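Local coordinates for HD domain protein (Enterococcus faecalis, PDB 4LRL) that probably hydrolyses deoxyribonucleoside triphosphates, dGTP among them, as an allosterically regulated metal-binding HD-domain enzyme, at residues E373-V378 with K446-Q451. Residues are numbered along the deposited sequence; the frame is centred on the assembly and turned at random.
Sequences ELIEKV and KEMLDQ. With DGT (2'-deoxyguanosine-5'-triphosphate), chain R.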
# COMPACT_ATOMS: atom_id res chain seq x y z
N GLU C 373 3.05 -22.72 -43.76
CA GLU C 373 3.73 -23.76 -44.51
C GLU C 373 5.05 -24.14 -43.85
O GLU C 373 5.31 -25.31 -43.61
CB GLU C 373 3.98 -23.35 -45.96
CG GLU C 373 4.65 -24.46 -46.76
CD GLU C 373 5.08 -24.06 -48.17
OE1 GLU C 373 4.98 -22.87 -48.54
OE2 GLU C 373 5.51 -24.97 -48.91
N LEU C 374 5.87 -23.14 -43.53
CA LEU C 374 7.17 -23.39 -42.92
C LEU C 374 7.05 -24.14 -41.60
O LEU C 374 7.82 -25.07 -41.34
CB LEU C 374 7.93 -22.08 -42.70
CG LEU C 374 8.26 -21.23 -43.92
CD1 LEU C 374 8.96 -19.95 -43.47
CD2 LEU C 374 9.12 -22.01 -44.95
N ILE C 375 6.09 -23.73 -40.78
CA ILE C 375 5.84 -24.32 -39.47
C ILE C 375 5.45 -25.79 -39.64
O ILE C 375 5.91 -26.65 -38.89
CB ILE C 375 4.76 -23.49 -38.70
CG1 ILE C 375 5.38 -22.19 -38.16
CG2 ILE C 375 4.08 -24.30 -37.60
CD1 ILE C 375 4.38 -21.06 -37.91
N GLU C 376 4.62 -26.05 -40.65
CA GLU C 376 4.22 -27.39 -41.05
C GLU C 376 5.40 -28.25 -41.52
O GLU C 376 5.44 -29.45 -41.24
CB GLU C 376 3.20 -27.30 -42.19
CG GLU C 376 2.69 -28.63 -42.72
CD GLU C 376 1.48 -28.45 -43.63
OE1 GLU C 376 0.35 -28.52 -43.10
OE2 GLU C 376 1.66 -28.20 -44.85
N LYS C 377 6.32 -27.62 -42.26
CA LYS C 377 7.47 -28.28 -42.84
C LYS C 377 8.35 -28.90 -41.74
O LYS C 377 8.85 -30.01 -41.90
CB LYS C 377 8.27 -27.28 -43.68
CG LYS C 377 9.15 -27.87 -44.76
CD LYS C 377 9.41 -26.85 -45.88
CE LYS C 377 10.20 -27.49 -47.02
NZ LYS C 377 9.73 -27.09 -48.40
N VAL C 378 8.50 -28.20 -40.62
CA VAL C 378 9.30 -28.72 -39.50
C VAL C 378 8.52 -29.69 -38.59
O VAL C 378 9.07 -30.21 -37.63
CB VAL C 378 10.01 -27.61 -38.67
CG1 VAL C 378 10.83 -26.71 -39.59
CG2 VAL C 378 9.03 -26.79 -37.82
N LYS C 446 7.30 -21.41 -30.05
CA LYS C 446 8.56 -20.77 -29.69
C LYS C 446 9.76 -21.40 -30.41
O LYS C 446 10.66 -20.69 -30.87
CB LYS C 446 8.77 -20.83 -28.17
CG LYS C 446 9.95 -20.00 -27.68
CD LYS C 446 10.08 -19.96 -26.15
CE LYS C 446 11.44 -19.40 -25.74
NZ LYS C 446 11.49 -18.88 -24.34
N GLU C 447 9.75 -22.73 -30.52
CA GLU C 447 10.89 -23.44 -31.12
C GLU C 447 11.18 -23.06 -32.58
O GLU C 447 12.23 -23.39 -33.11
CB GLU C 447 10.85 -24.97 -30.90
CG GLU C 447 9.50 -25.66 -30.98
CD GLU C 447 8.70 -25.57 -29.68
OE1 GLU C 447 8.64 -26.59 -28.95
OE2 GLU C 447 8.14 -24.50 -29.39
N MET C 448 10.25 -22.32 -33.21
CA MET C 448 10.46 -21.78 -34.55
C MET C 448 11.56 -20.72 -34.56
O MET C 448 12.21 -20.51 -35.59
CB MET C 448 9.18 -21.18 -35.12
CG MET C 448 8.08 -22.18 -35.49
SD MET C 448 8.58 -23.51 -36.61
CE MET C 448 9.03 -22.60 -38.09
N LEU C 449 11.75 -20.06 -33.42
CA LEU C 449 12.70 -18.95 -33.31
C LEU C 449 14.09 -19.34 -32.81
O LEU C 449 15.09 -18.98 -33.42
CB LEU C 449 12.12 -17.83 -32.44
CG LEU C 449 10.96 -17.02 -33.03
CD1 LEU C 449 10.47 -16.00 -32.00
CD2 LEU C 449 11.33 -16.33 -34.33
N ASP C 450 14.15 -20.07 -31.69
CA ASP C 450 15.43 -20.39 -31.04
C ASP C 450 16.02 -21.73 -31.48
O ASP C 450 15.28 -22.65 -31.83
CB ASP C 450 15.30 -20.32 -29.51
CG ASP C 450 14.11 -21.11 -28.97
OD1 ASP C 450 13.05 -20.49 -28.74
OD2 ASP C 450 14.23 -22.34 -28.79
N GLN C 451 17.35 -21.83 -31.45
CA GLN C 451 18.03 -23.06 -31.87
C GLN C 451 18.84 -23.77 -30.77
O GLN C 451 20.00 -24.13 -30.98
CB GLN C 451 18.89 -22.82 -33.12
CG GLN C 451 18.09 -22.75 -34.41
CD GLN C 451 17.11 -23.91 -34.56
OE1 GLN C 451 15.89 -23.72 -34.46
NE2 GLN C 451 17.64 -25.11 -34.78
PG DGT R . 11.26 -15.26 -22.82
O1G DGT R . 11.49 -13.81 -22.45
O2G DGT R . 11.82 -15.64 -24.19
O3G DGT R . 11.57 -16.25 -21.71
O3B DGT R . 9.67 -15.46 -23.03
PB DGT R . 8.58 -14.39 -22.54
O1B DGT R . 8.01 -13.69 -23.75
O2B DGT R . 9.13 -13.59 -21.39
O3A DGT R . 7.43 -15.35 -21.97
PA DGT R . 7.49 -16.17 -20.59
O1A DGT R . 6.86 -17.51 -20.87
O2A DGT R . 8.82 -16.14 -19.92
O5' DGT R . 6.43 -15.37 -19.67
C5' DGT R . 6.43 -13.96 -19.52
C4' DGT R . 6.30 -13.58 -18.05
O4' DGT R . 5.34 -14.38 -17.34
C3' DGT R . 7.60 -13.82 -17.31
O3' DGT R . 8.59 -12.81 -17.58
C2' DGT R . 7.15 -13.92 -15.86
C1' DGT R . 5.71 -14.40 -15.95
N9 DGT R . 5.53 -15.76 -15.38
C8 DGT R . 4.62 -16.09 -14.44
N7 DGT R . 4.69 -17.42 -14.12
C5 DGT R . 5.67 -17.95 -14.88
C6 DGT R . 6.29 -19.29 -15.05
O6 DGT R . 5.92 -20.30 -14.41
N1 DGT R . 7.27 -19.42 -15.93
C2 DGT R . 7.74 -18.40 -16.65
N2 DGT R . 8.75 -18.66 -17.50
N3 DGT R . 7.23 -17.14 -16.56
C4 DGT R . 6.22 -16.86 -15.70
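Bends at chi2 (-54°) and chi3 (-63°) curl the end of Met448 against the end of helix 361-377, where it meets Ile375 and, just past the helix, Val378. In Ile375, CG1 lies beside the backbone N and anti to the carbonyl carbon (chi1 -76°), which turns this branch to the thioether. The CG1 methylene of Ile375 touches three successive atoms of Met448, with CE nearest at 3.7 Å and SD and CG each at 3.8 Å. The CE methyl of Met448 reaches on to the helix backbone and lies 3.9 Å from Ile375 CA. Three residues on, Val378 brings one methyl, its CG2 standing 3.5 Å from Met448 SD. The sulfur thus touches two aliphatic branches about one helical turn apart, and both side chains run obliquely across the methionine. The join is small and apolar, and on its side Met448 alone takes part. The final helical turn is closed by Val378 N to Leu374 O (3.3 Å), while a Leu449 N to Lys446 O bond (2.8 Å) closes the short 3-10 turn carrying Met448. Two residues before the methionine, the extended chain of Lys446 leads away from the helix and gives a rather long hydrogen bond, 3.3 Å from Lys446 NZ to O2G of the dGTP gamma-phosphate, a ligand also gripped by Arg350, Lys354 and residues of the second subunit. The 3-10 turn follows strand 441-444, whose Phe442 and Phe444 pack on Ile375, and helix 461-468 lays Phe467 against both Ile375 and Met448.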